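Local coordinates for Lmo0740 protein (Listeria monocytogenes, PDB 4RFA) that probably regulates transcription as an activator of the Crp family, pairing a cyclic nucleotide-binding-type beta domain with a C-terminal DNA-binding domain, at residues E45-V54 with Y107-L115; A157-M165 with E174-N182. One frame throughout, in Å; residues are numbered along the deposited sequence.

Contact 1: E45-V54 with Y107-L115; sequences EKAKSIFFIV and YKIDADFLL
K108 lies along the F51 ring on one face of an antiparallel strand pair, while Y107, its neighbour in strand 107-110, turns to the other. K108 is fully extended, chi1 177° turning CG from the backbone N, and runs beside F51 in the same direction, K108 CG 3.6 Å from F51 CE2. This carries K108 CE to 3.0 Å from S49 OG, and K108 NZ ends 3.3 Å from E45 OE1 in a salt bridge whose hydrogen bond is weak. Y107 is met at the edge of its ring, in plane, by V54 CG1, 3.5 Å from Y107 CD2. The pairs F52-Y107 and I50-I109 are hydrogen-bonded both ways. The two strands are neighbours in the antiparallel beta sheet of the N-terminal domain, which is consistent with the cyclic nucleotide-binding fold. On the face of I50 and F52, I109 CD1 reaches the F52 edge, and the I50 and L114 side chains cross at about a right angle, L114 CD2 4.1 Å from I50 CB. Where strand becomes helix, A111 N donates to K48 O, and D110 caps the first turn, D110 OD1 accepting from F113 N at 2.8 Å.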
ATOM      1  N   GLU A  45       1.441   2.728 -23.247  1.00113.00           N
ATOM      2  CA  GLU A  45       0.910   2.043 -24.420  1.00118.89           C
ATOM      3  C   GLU A  45      -0.503   1.534 -24.114  1.00120.03           C
ATOM      4  O   GLU A  45      -0.954   1.546 -22.954  1.00118.10           O
ATOM      5  CB  GLU A  45       1.829   0.878 -24.835  1.00116.73           C
ATOM      6  CG  GLU A  45       3.152   1.298 -25.475  1.00113.69           C
ATOM      7  CD  GLU A  45       4.280   0.310 -25.214  1.00106.84           C
ATOM      8  OE1 GLU A  45       4.948   0.431 -24.163  1.00102.74           O
ATOM      9  OE2 GLU A  45       4.509  -0.582 -26.056  1.00103.88           O
ATOM     10  N   LYS A  46      -1.204   1.104 -25.160  1.00119.92           N
ATOM     11  CA  LYS A  46      -2.557   0.577 -25.003  1.00120.38           C
ATOM     12  C   LYS A  46      -2.482  -0.744 -24.251  1.00115.20           C
ATOM     13  O   LYS A  46      -3.032  -0.883 -23.156  1.00114.65           O
ATOM     14  CB  LYS A  46      -3.239   0.404 -26.361  1.00120.94           C
ATOM     15  CG  LYS A  46      -3.456   1.728 -27.076  1.00123.67           C
ATOM     16  CD  LYS A  46      -4.421   1.610 -28.245  1.00123.26           C
ATOM     17  CE  LYS A  46      -4.968   2.975 -28.634  1.00124.20           C
ATOM     18  NZ  LYS A  46      -5.962   2.900 -29.743  1.00128.40           N
ATOM     19  N   ALA A  47      -1.771  -1.702 -24.835  1.00110.75           N
ATOM     20  CA  ALA A  47      -1.491  -2.958 -24.161  1.00104.31           C
ATOM     21  C   ALA A  47      -0.443  -2.668 -23.096  1.00 95.68           C
ATOM     22  O   ALA A  47       0.650  -2.197 -23.398  1.00 97.78           O
ATOM     23  CB  ALA A  47      -1.002  -4.005 -25.150  1.00102.56           C
ATOM     24  N   LYS A  48      -0.799  -2.925 -21.846  1.00 88.52           N
ATOM     25  CA  LYS A  48       0.031  -2.555 -20.718  1.00 83.37           C
ATOM     26  C   LYS A  48       0.785  -3.786 -20.206  1.00 78.50           C
ATOM     27  O   LYS A  48       0.453  -4.915 -20.547  1.00 77.01           O
ATOM     28  CB  LYS A  48      -0.852  -1.935 -19.633  1.00 84.98           C
ATOM     29  CG  LYS A  48      -1.880  -0.980 -20.224  1.00 90.15           C
ATOM     30  CD  LYS A  48      -2.319   0.098 -19.263  1.00 95.44           C
ATOM     31  CE  LYS A  48      -3.232   1.085 -19.977  1.00105.33           C
ATOM     32  NZ  LYS A  48      -3.298   2.357 -19.210  1.00106.63           N
ATOM     33  N   SER A  49       1.796  -3.567 -19.386  1.00 72.05           N
ATOM     34  CA  SER A  49       2.592  -4.668 -18.870  1.00 72.81           C
ATOM     35  C   SER A  49       2.958  -4.522 -17.402  1.00 66.68           C
ATOM     36  O   SER A  49       2.841  -3.469 -16.806  1.00 65.34           O
ATOM     37  CB  SER A  49       3.843  -4.853 -19.737  1.00 76.03           C
ATOM     38  OG  SER A  49       4.292  -3.617 -20.257  1.00 78.69           O
ATOM     39  N   ILE A  50       3.380  -5.633 -16.841  1.00 64.03           N
ATOM     40  CA  ILE A  50       3.815  -5.759 -15.476  1.00 61.34           C
ATOM     41  C   ILE A  50       5.352  -5.844 -15.517  1.00 62.63           C
ATOM     42  O   ILE A  50       5.896  -6.386 -16.473  1.00 60.77           O
ATOM     43  CB  ILE A  50       3.184  -7.029 -14.890  1.00 64.05           C
ATOM     44  CG1 ILE A  50       1.665  -6.922 -14.938  1.00 70.99           C
ATOM     45  CG2 ILE A  50       3.603  -7.252 -13.470  1.00 63.47           C
ATOM     46  CD1 ILE A  50       1.131  -5.646 -14.314  1.00 73.73           C
ATOM     47  N   PHE A  51       6.033  -5.300 -14.505  1.00 57.61           N
ATOM     48  CA  PHE A  51       7.512  -5.282 -14.470  1.00 55.49           C
ATOM     49  C   PHE A  51       8.046  -6.029 -13.264  1.00 53.26           C
ATOM     50  O   PHE A  51       7.659  -5.754 -12.170  1.00 55.94           O
ATOM     51  CB  PHE A  51       8.042  -3.832 -14.419  1.00 54.35           C
ATOM     52  CG  PHE A  51       7.586  -3.002 -15.562  1.00 55.02           C
ATOM     53  CD1 PHE A  51       6.293  -2.487 -15.590  1.00 60.20           C
ATOM     54  CD2 PHE A  51       8.407  -2.765 -16.624  1.00 56.04           C
ATOM     55  CE1 PHE A  51       5.839  -1.762 -16.690  1.00 61.64           C
ATOM     56  CE2 PHE A  51       7.976  -2.039 -17.711  1.00 56.79           C
ATOM     57  CZ  PHE A  51       6.691  -1.542 -17.754  1.00 61.95           C
ATOM     58  N   PHE A  52       8.932  -6.991 -13.468  1.00 55.63           N
ATOM     59  CA  PHE A  52       9.593  -7.665 -12.347  1.00 57.57           C
ATOM     60  C   PHE A  52      11.052  -7.345 -12.200  1.00 54.28           C
ATOM     61  O   PHE A  52      11.845  -7.584 -13.128  1.00 56.13           O
ATOM     62  CB  PHE A  52       9.510  -9.169 -12.542  1.00 69.58           C
ATOM     63  CG  PHE A  52       8.277  -9.744 -12.003  1.00 77.98           C
ATOM     64  CD1 PHE A  52       8.143  -9.924 -10.634  1.00 86.43           C
ATOM     65  CD2 PHE A  52       7.227 -10.058 -12.842  1.00 84.99           C
ATOM     66  CE1 PHE A  52       6.974 -10.437 -10.107  1.00 95.50           C
ATOM     67  CE2 PHE A  52       6.053 -10.575 -12.329  1.00 91.62           C
ATOM     68  CZ  PHE A  52       5.926 -10.769 -10.960  1.00 97.55           C
ATOM     69  N   ILE A  53      11.439  -6.890 -11.022  1.00 53.74           N
ATOM     70  CA  ILE A  53      12.840  -6.570 -10.763  1.00 54.80           C
ATOM     71  C   ILE A  53      13.517  -7.879 -10.416  1.00 57.16           C
ATOM     72  O   ILE A  53      13.042  -8.618  -9.553  1.00 51.53           O
ATOM     73  CB  ILE A  53      13.014  -5.617  -9.596  1.00 54.52           C
ATOM     74  CG1 ILE A  53      12.073  -4.422  -9.721  1.00 61.91           C
ATOM     75  CG2 ILE A  53      14.479  -5.246  -9.421  1.00 54.76           C
ATOM     76  CD1 ILE A  53      11.855  -3.858 -11.094  1.00 62.82           C
ATOM     77  N   VAL A  54      14.596  -8.193 -11.111  1.00 59.77           N
ATOM     78  CA  VAL A  54      15.336  -9.424 -10.802  1.00 64.13           C
ATOM     79  C   VAL A  54      16.606  -9.094 -10.054  1.00 56.03           C
ATOM     80  O   VAL A  54      17.055  -9.886  -9.250  1.00 62.97           O
ATOM     81  CB  VAL A  54      15.620 -10.316 -12.032  1.00 67.75           C
ATOM     82  CG1 VAL A  54      14.333 -10.652 -12.758  1.00 72.35           C
ATOM     83  CG2 VAL A  54      16.589  -9.646 -12.969  1.00 72.97           C
ATOM     84  N   TYR A 107      12.312  -7.431 -15.951  1.00 59.05           N
ATOM     85  CA  TYR A 107      11.576  -7.984 -17.073  1.00 58.96           C
ATOM     86  C   TYR A 107      10.274  -7.231 -17.300  1.00 56.07           C
ATOM     87  O   TYR A 107       9.539  -6.965 -16.392  1.00 55.73           O
ATOM     88  CB  TYR A 107      11.335  -9.487 -16.858  1.00 61.79           C
ATOM     89  CG  TYR A 107      12.576 -10.291 -17.177  1.00 62.85           C
ATOM     90  CD1 TYR A 107      12.883 -10.650 -18.475  1.00 64.08           C
ATOM     91  CD2 TYR A 107      13.486 -10.601 -16.182  1.00 65.00           C
ATOM     92  CE1 TYR A 107      14.049 -11.355 -18.764  1.00 66.81           C
ATOM     93  CE2 TYR A 107      14.651 -11.301 -16.459  1.00 64.99           C
ATOM     94  CZ  TYR A 107      14.924 -11.678 -17.731  1.00 67.59           C
ATOM     95  OH  TYR A 107      16.091 -12.353 -17.955  1.00 71.76           O
ATOM     96  N   LYS A 108      10.007  -6.844 -18.529  1.00 56.83           N
ATOM     97  CA  LYS A 108       8.711  -6.246 -18.845  1.00 56.80           C
ATOM     98  C   LYS A 108       7.874  -7.352 -19.423  1.00 53.62           C
ATOM     99  O   LYS A 108       8.254  -7.921 -20.437  1.00 52.64           O
ATOM    100  CB  LYS A 108       8.885  -5.135 -19.878  1.00 59.80           C
ATOM    101  CG  LYS A 108       7.590  -4.487 -20.327  1.00 64.47           C
ATOM    102  CD  LYS A 108       7.879  -3.401 -21.337  1.00 67.99           C
ATOM    103  CE  LYS A 108       6.596  -2.854 -21.945  1.00 73.23           C
ATOM    104  NZ  LYS A 108       6.915  -2.072 -23.165  1.00 76.33           N
ATOM    105  N   ILE A 109       6.732  -7.625 -18.810  1.00 52.75           N
ATOM    106  CA  ILE A 109       5.854  -8.678 -19.278  1.00 56.66           C
ATOM    107  C   ILE A 109       4.460  -8.194 -19.648  1.00 60.85           C
ATOM    108  O   ILE A 109       3.755  -7.611 -18.838  1.00 60.93           O
ATOM    109  CB  ILE A 109       5.668  -9.755 -18.210  1.00 55.07           C
ATOM    110  CG1 ILE A 109       7.014 -10.275 -17.740  1.00 55.71           C
ATOM    111  CG2 ILE A 109       4.867 -10.878 -18.808  1.00 58.17           C
ATOM    112  CD1 ILE A 109       7.000 -10.892 -16.379  1.00 55.72           C
ATOM    113  N   ASP A 110       4.047  -8.478 -20.868  1.00 66.12           N
ATOM    114  CA  ASP A 110       2.761  -8.045 -21.324  1.00 65.17           C
ATOM    115  C   ASP A 110       1.753  -8.629 -20.364  1.00 65.95           C
ATOM    116  O   ASP A 110       1.807  -9.801 -20.017  1.00 71.36           O
ATOM    117  CB  ASP A 110       2.522  -8.461 -22.777  1.00 69.23           C
ATOM    118  CG  ASP A 110       1.078  -8.303 -23.189  1.00 71.11           C
ATOM    119  OD1 ASP A 110       0.221  -9.056 -22.654  1.00 67.64           O
ATOM    120  OD2 ASP A 110       0.813  -7.406 -24.017  1.00 72.47           O
ATOM    121  N   ALA A 111       0.850  -7.775 -19.903  1.00 64.87           N
ATOM    122  CA  ALA A 111      -0.063  -8.100 -18.831  1.00 65.56           C
ATOM    123  C   ALA A 111      -1.176  -9.077 -19.261  1.00 68.07           C
ATOM    124  O   ALA A 111      -1.525 -10.034 -18.533  1.00 66.60           O
ATOM    125  CB  ALA A 111      -0.670  -6.799 -18.313  1.00 66.94           C
ATOM    126  N   ASP A 112      -1.741  -8.860 -20.437  1.00 73.20           N
ATOM    127  CA  ASP A 112      -2.680  -9.871 -20.994  1.00 83.26           C
ATOM    128  C   ASP A 112      -2.082 -11.300 -21.013  1.00 81.04           C
ATOM    129  O   ASP A 112      -2.730 -12.253 -20.533  1.00 78.21           O
ATOM    130  CB  ASP A 112      -3.148  -9.480 -22.402  1.00 88.41           C
ATOM    131  CG  ASP A 112      -4.511  -8.790 -22.399  1.00 95.98           C
ATOM    132  OD1 ASP A 112      -4.720  -7.841 -21.612  1.00 97.15           O
ATOM    133  OD2 ASP A 112      -5.380  -9.210 -23.198  1.00108.03           O
ATOM    134  N   PHE A 113      -0.851 -11.416 -21.539  1.00 72.60           N
ATOM    135  CA  PHE A 113      -0.090 -12.672 -21.523  1.00 72.17           C
ATOM    136  C   PHE A 113      -0.003 -13.223 -20.124  1.00 71.29           C
ATOM    137  O   PHE A 113      -0.394 -14.336 -19.851  1.00 75.04           O
ATOM    138  CB  PHE A 113       1.337 -12.429 -22.026  1.00 69.88           C
ATOM    139  CG  PHE A 113       2.223 -13.664 -22.069  1.00 72.51           C
ATOM    140  CD1 PHE A 113       1.858 -14.799 -22.814  1.00 74.34           C
ATOM    141  CD2 PHE A 113       3.482 -13.651 -21.473  1.00 71.75           C
ATOM    142  CE1 PHE A 113       2.706 -15.905 -22.887  1.00 74.56           C
ATOM    143  CE2 PHE A 113       4.335 -14.748 -21.558  1.00 71.79           C
ATOM    144  CZ  PHE A 113       3.950 -15.878 -22.267  1.00 74.14           C
ATOM    145  N   LEU A 114       0.536 -12.419 -19.235  1.00 71.47           N
ATOM    146  CA  LEU A 114       0.780 -12.866 -17.883  1.00 74.04           C
ATOM    147  C   LEU A 114      -0.552 -13.248 -17.261  1.00 73.81           C
ATOM    148  O   LEU A 114      -0.657 -14.315 -16.641  1.00 72.46           O
ATOM    149  CB  LEU A 114       1.459 -11.757 -17.052  1.00 72.71           C
ATOM    150  CG  LEU A 114       1.635 -12.152 -15.585  1.00 69.77           C
ATOM    151  CD1 LEU A 114       2.485 -13.408 -15.433  1.00 68.84           C
ATOM    152  CD2 LEU A 114       2.222 -10.995 -14.782  1.00 70.61           C
ATOM    153  N   LEU A 115      -1.562 -12.398 -17.456  1.00 75.48           N
ATOM    154  CA  LEU A 115      -2.931 -12.667 -16.931  1.00 81.62           C
ATOM    155  C   LEU A 115      -3.600 -13.917 -17.494  1.00 87.08           C
ATOM    156  O   LEU A 115      -4.636 -14.350 -16.970  1.00 86.12           O
ATOM    157  CB  LEU A 115      -3.870 -11.458 -17.150  1.00 82.02           C
TER

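Contact 2: A157-M165 with E174-N182; sequences ALENLAVEM and EIVLPNFIN
Residues 157-165 of helix 150-165 face a chain that leaves strand 174-176 and folds into a type I turn from P178 to I181. The backbones stay apart: the nearest CA atoms, those of M165 and L177, are 6.4 Å from each other, and no direct hydrogen bond joins the segments. M165, a selenomethionine, buries the most surface. The M165 and P178 side chains cross at about a right angle, M165 CG 3.7 Å from P178 CG. M165 SE stands 3.8 Å from F180 CZ, a Met-aromatic contact in which the selenium approaches the ring obliquely, 57° off its normal; I181 CD1 lies against the same selenium. F75 of strand 72-76 also packs on M165, F180 and I181, so M165 and the turn share a partner in the N-terminal beta domain. Earlier in the helix, L177 fits against L158, L161 and A162 with both branches. L177 CD1 touches L158 CD2 at 3.7 Å, the two leucines crossing at about a right angle, and L177 CD2 lies against the backbone at A162 N. L161 adds its CB beside L177 and its CD1 near I181 CG2, while I175 CG2 rests on A162 CB at 3.8 Å. Strand 174-176 belongs to a small sheet with 167-168 and 218-220, and N182 caps helix 183-189; a helix followed by this sheet and further helices is consistent with the winged-helix DNA-binding domain of Crp relatives. A water bridges the carbonyls, donating to V176 O at 2.9 Å and weakly to M165 O. Cohesion here is therefore almost wholly apolar, and the one water-mediated link is weak at M165 O.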
ATOM      1  N   ALA A 157      12.467   3.195  10.269  1.00 37.71           N
ATOM      2  CA  ALA A 157      13.128   3.057   8.973  1.00 38.50           C
ATOM      3  C   ALA A 157      14.237   1.971   8.991  1.00 37.80           C
ATOM      4  O   ALA A 157      14.325   1.116   8.118  1.00 39.11           O
ATOM      5  CB  ALA A 157      13.713   4.387   8.537  1.00 36.69           C
ATOM      6  N   LEU A 158      15.157   2.072   9.929  1.00 40.44           N
ATOM      7  CA  LEU A 158      16.305   1.187   9.912  1.00 41.63           C
ATOM      8  C   LEU A 158      15.862  -0.226  10.147  1.00 46.83           C
ATOM      9  O   LEU A 158      16.443  -1.163   9.589  1.00 48.32           O
ATOM     10  CB  LEU A 158      17.306   1.593  10.977  1.00 43.61           C
ATOM     11  CG  LEU A 158      18.134   2.804  10.594  1.00 43.24           C
ATOM     12  CD1 LEU A 158      18.917   3.309  11.791  1.00 49.72           C
ATOM     13  CD2 LEU A 158      19.057   2.513   9.410  1.00 45.39           C
ATOM     14  N   GLU A 159      14.774  -0.399  10.895  1.00 47.53           N
ATOM     15  CA  GLU A 159      14.203  -1.720  11.032  1.00 51.52           C
ATOM     16  C   GLU A 159      13.529  -2.239   9.765  1.00 48.84           C
ATOM     17  O   GLU A 159      13.631  -3.446   9.479  1.00 50.28           O
ATOM     18  CB  GLU A 159      13.238  -1.813  12.246  1.00 52.90           C
ATOM     19  CG  GLU A 159      12.294  -2.986  12.187  1.00 57.19           C
ATOM     20  CD  GLU A 159      11.231  -2.990  13.290  1.00 71.60           C
ATOM     21  OE1 GLU A 159      11.569  -2.831  14.482  1.00 65.42           O
ATOM     22  OE2 GLU A 159      10.040  -3.190  12.944  1.00 79.56           O
ATOM     23  N   ASN A 160      12.750  -1.393   9.090  1.00 45.17           N
ATOM     24  CA  ASN A 160      12.071  -1.757   7.865  1.00 45.32           C
ATOM     25  C   ASN A 160      13.149  -2.172   6.850  1.00 45.89           C
ATOM     26  O   ASN A 160      13.016  -3.154   6.113  1.00 47.11           O
ATOM     27  CB  ASN A 160      11.342  -0.563   7.202  1.00 50.34           C
ATOM     28  CG  ASN A 160      10.055  -0.070   7.938  1.00 55.79           C
ATOM     29  OD1 ASN A 160       9.472  -0.730   8.788  1.00 55.21           O
ATOM     30  ND2 ASN A 160       9.577   1.098   7.517  1.00 57.48           N
ATOM     31  N   LEU A 161      14.175  -1.357   6.734  1.00 41.50           N
ATOM     32  CA  LEU A 161      15.259  -1.699   5.775  1.00 46.54           C
ATOM     33  C   LEU A 161      16.008  -2.991   6.157  1.00 52.17           C
ATOM     34  O   LEU A 161      16.359  -3.797   5.303  1.00 55.21           O
ATOM     35  CB  LEU A 161      16.224  -0.560   5.698  1.00 43.31           C
ATOM     36  CG  LEU A 161      15.576   0.696   5.123  1.00 45.12           C
ATOM     37  CD1 LEU A 161      16.522   1.868   5.219  1.00 45.04           C
ATOM     38  CD2 LEU A 161      15.171   0.526   3.673  1.00 49.62           C
ATOM     39  N   ALA A 162      16.224  -3.220   7.447  1.00 52.91           N
ATOM     40  CA  ALA A 162      16.919  -4.453   7.861  1.00 55.34           C
ATOM     41  C   ALA A 162      16.100  -5.641   7.453  1.00 56.83           C
ATOM     42  O   ALA A 162      16.607  -6.620   6.938  1.00 59.02           O
ATOM     43  CB  ALA A 162      17.154  -4.474   9.357  1.00 56.43           C
ATOM     44  N   VAL A 163      14.800  -5.541   7.633  1.00 58.45           N
ATOM     45  CA  VAL A 163      13.943  -6.591   7.162  1.00 59.57           C
ATOM     46  C   VAL A 163      13.994  -6.679   5.622  1.00 62.20           C
ATOM     47  O   VAL A 163      14.069  -7.773   5.078  1.00 65.72           O
ATOM     48  CB  VAL A 163      12.500  -6.385   7.633  1.00 59.94           C
ATOM     49  CG1 VAL A 163      11.557  -7.401   6.955  1.00 63.38           C
ATOM     50  CG2 VAL A 163      12.424  -6.529   9.145  1.00 61.43           C
ATOM     51  N   GLU A 164      13.955  -5.565   4.926  1.00 54.64           N
ATOM     52  CA  GLU A 164      13.835  -5.620   3.492  1.00 57.24           C
ATOM     53  C   GLU A 164      15.076  -6.031   2.764  1.00 54.44           C
ATOM     54  O   GLU A 164      15.010  -6.719   1.803  1.00 58.78           O
ATOM     55  CB  GLU A 164      13.469  -4.259   2.961  1.00 55.51           C
ATOM     56  CG  GLU A 164      12.010  -3.976   2.959  1.00 58.05           C
ATOM     57  CD  GLU A 164      11.714  -2.535   2.680  1.00 55.07           C
ATOM     58  OE1 GLU A 164      12.594  -1.806   2.239  1.00 52.91           O
ATOM     59  OE2 GLU A 164      10.583  -2.138   2.899  1.00 53.03           O
HETATM   60  N   MSE A 165      16.209  -5.573   3.232  1.00 58.85           N
HETATM   61  CA  MSE A 165      17.344  -5.407   2.425  1.00 58.13           C
HETATM   62  C   MSE A 165      18.587  -5.633   3.183  1.00 59.70           C
HETATM   63  O   MSE A 165      19.661  -5.332   2.688  1.00 61.92           O
HETATM   64  CB  MSE A 165      17.243  -3.918   2.382  1.00 57.10           C
HETATM   65  CG  MSE A 165      17.619  -3.317   1.074  1.00 63.58           C
HETATM   66 SE   MSE A 165      17.719  -1.420   1.356  1.00 60.43          SE
HETATM   67  CE  MSE A 165      16.056  -1.135   0.410  1.00 54.01           C
ATOM     68  N   GLU A 174      25.214  -8.775  13.769  1.00 92.50           N
ATOM     69  CA  GLU A 174      24.893  -7.525  13.107  1.00 89.74           C
ATOM     70  C   GLU A 174      24.084  -7.791  11.850  1.00 87.92           C
ATOM     71  O   GLU A 174      24.332  -8.776  11.142  1.00 84.38           O
ATOM     72  CB  GLU A 174      26.172  -6.816  12.658  1.00 93.72           C
ATOM     73  CG  GLU A 174      27.027  -6.205  13.758  1.00 94.84           C
ATOM     74  CD  GLU A 174      28.329  -5.635  13.209  1.00 97.42           C
ATOM     75  OE1 GLU A 174      28.430  -5.416  11.982  1.00 90.81           O
ATOM     76  OE2 GLU A 174      29.263  -5.409  14.002  1.00 98.06           O
ATOM     77  N   ILE A 175      23.152  -6.891  11.547  1.00 77.49           N
ATOM     78  CA  ILE A 175      22.488  -6.891  10.255  1.00 74.99           C
ATOM     79  C   ILE A 175      22.970  -5.673   9.504  1.00 70.94           C
ATOM     80  O   ILE A 175      22.902  -4.565  10.023  1.00 68.25           O
ATOM     81  CB  ILE A 175      20.967  -6.882  10.414  1.00 74.55           C
ATOM     82  CG1 ILE A 175      20.519  -8.263  10.889  1.00 80.04           C
ATOM     83  CG2 ILE A 175      20.280  -6.532   9.100  1.00 73.59           C
ATOM     84  CD1 ILE A 175      19.104  -8.291  11.424  1.00 81.67           C
ATOM     85  N   VAL A 176      23.476  -5.887   8.289  1.00 72.26           N
ATOM     86  CA  VAL A 176      24.170  -4.845   7.538  1.00 67.52           C
ATOM     87  C   VAL A 176      23.320  -4.414   6.355  1.00 62.89           C
ATOM     88  O   VAL A 176      22.751  -5.252   5.667  1.00 60.58           O
ATOM     89  CB  VAL A 176      25.527  -5.333   7.010  1.00 72.34           C
ATOM     90  CG1 VAL A 176      26.281  -4.189   6.342  1.00 69.41           C
ATOM     91  CG2 VAL A 176      26.350  -5.928   8.155  1.00 79.84           C
ATOM     92  N   LEU A 177      23.259  -3.110   6.119  1.00 58.41           N
ATOM     93  CA  LEU A 177      22.414  -2.576   5.055  1.00 56.19           C
ATOM     94  C   LEU A 177      23.279  -2.298   3.811  1.00 56.26           C
ATOM     95  O   LEU A 177      24.440  -1.977   3.932  1.00 54.75           O
ATOM     96  CB  LEU A 177      21.713  -1.289   5.493  1.00 49.99           C
ATOM     97  CG  LEU A 177      20.742  -1.337   6.676  1.00 51.48           C
ATOM     98  CD1 LEU A 177      20.077   0.010   6.825  1.00 51.78           C
ATOM     99  CD2 LEU A 177      19.695  -2.438   6.561  1.00 51.05           C
ATOM    100  N   PRO A 178      22.670  -2.332   2.622  1.00 59.90           N
ATOM    101  CA  PRO A 178      23.408  -1.976   1.410  1.00 59.44           C
ATOM    102  C   PRO A 178      24.075  -0.614   1.447  1.00 57.95           C
ATOM    103  O   PRO A 178      23.596   0.335   2.072  1.00 53.88           O
ATOM    104  CB  PRO A 178      22.323  -1.939   0.331  1.00 55.63           C
ATOM    105  CG  PRO A 178      21.238  -2.774   0.856  1.00 57.06           C
ATOM    106  CD  PRO A 178      21.234  -2.544   2.336  1.00 57.61           C
ATOM    107  N   ASN A 179      25.121  -0.537   0.655  1.00 57.83           N
ATOM    108  CA  ASN A 179      25.990   0.595   0.551  1.00 60.54           C
ATOM    109  C   ASN A 179      25.282   1.856   0.118  1.00 57.62           C
ATOM    110  O   ASN A 179      25.646   2.944   0.549  1.00 55.45           O
ATOM    111  CB  ASN A 179      27.053   0.269  -0.484  1.00 73.12           C
ATOM    112  CG  ASN A 179      28.283   1.114  -0.323  1.00 85.64           C
ATOM    113  OD1 ASN A 179      28.637   1.889  -1.210  1.00 99.44           O
ATOM    114  ND2 ASN A 179      28.943   0.974   0.813  1.00 85.89           N
ATOM    115  N   PHE A 180      24.282   1.719  -0.750  1.00 51.92           N
ATOM    116  CA  PHE A 180      23.561   2.883  -1.247  1.00 51.28           C
ATOM    117  C   PHE A 180      22.698   3.601  -0.170  1.00 47.42           C
ATOM    118  O   PHE A 180      22.310   4.742  -0.355  1.00 52.29           O
ATOM    119  CB  PHE A 180      22.743   2.533  -2.510  1.00 52.21           C
ATOM    120  CG  PHE A 180      21.540   1.670  -2.238  1.00 53.55           C
ATOM    121  CD1 PHE A 180      20.359   2.234  -1.794  1.00 53.91           C
ATOM    122  CD2 PHE A 180      21.600   0.294  -2.448  1.00 55.77           C
ATOM    123  CE1 PHE A 180      19.238   1.449  -1.563  1.00 54.44           C
ATOM    124  CE2 PHE A 180      20.504  -0.501  -2.203  1.00 59.65           C
ATOM    125  CZ  PHE A 180      19.316   0.073  -1.742  1.00 52.10           C
ATOM    126  N   ILE A 181      22.400   2.941   0.936  1.00 49.91           N
ATOM    127  CA  ILE A 181      21.782   3.595   2.084  1.00 46.76           C
ATOM    128  C   ILE A 181      22.848   4.362   2.893  1.00 49.35           C
ATOM    129  O   ILE A 181      23.540   3.790   3.782  1.00 51.52           O
ATOM    130  CB  ILE A 181      21.068   2.623   3.022  1.00 48.22           C
ATOM    131  CG1 ILE A 181      20.093   1.688   2.278  1.00 46.93           C
ATOM    132  CG2 ILE A 181      20.318   3.422   4.111  1.00 48.25           C
ATOM    133  CD1 ILE A 181      18.891   2.337   1.687  1.00 45.55           C
ATOM    134  N   ASN A 182      23.010   5.632   2.531  1.00 45.05           N
ATOM    135  CA  ASN A 182      23.859   6.567   3.248  1.00 46.82           C
ATOM    136  C   ASN A 182      23.007   7.562   3.971  1.00 47.93           C
ATOM    137  O   ASN A 182      21.738   7.506   3.979  1.00 50.48           O
ATOM    138  CB  ASN A 182      24.836   7.301   2.308  1.00 50.61           C
ATOM    139  CG  ASN A 182      24.144   7.988   1.136  1.00 50.65           C
ATOM    140  OD1 ASN A 182      22.964   8.276   1.166  1.00 55.16           O
ATOM    141  ND2 ASN A 182      24.901   8.279   0.116  1.00 51.70           N
TER
HETATM  142  O   HOH W   1      23.039  -5.448   2.817  1.00 77.47           O

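From the N terminus, strand 29-35 precedes contact 1, which closes a loop of 52 residues between 45-54 and 107-115; strands 58-62, 72-76, 81-82 and 95-99 lie inside it, so the contact joins the two ends of much of the beta domain. Helices 111-120 and 126-143 then lead to helix 150-165. There contact 2 closes a far shorter excursion, eight residues holding strand 167-168, and ties the helix to the C-terminal sheet. The contacts stand in series, neither nested nor crossed, with centres about 29 Å apart on opposite sides of the chain's centre. Through strand 72-76 the loop of contact 1 reaches contact 2 and links the domains.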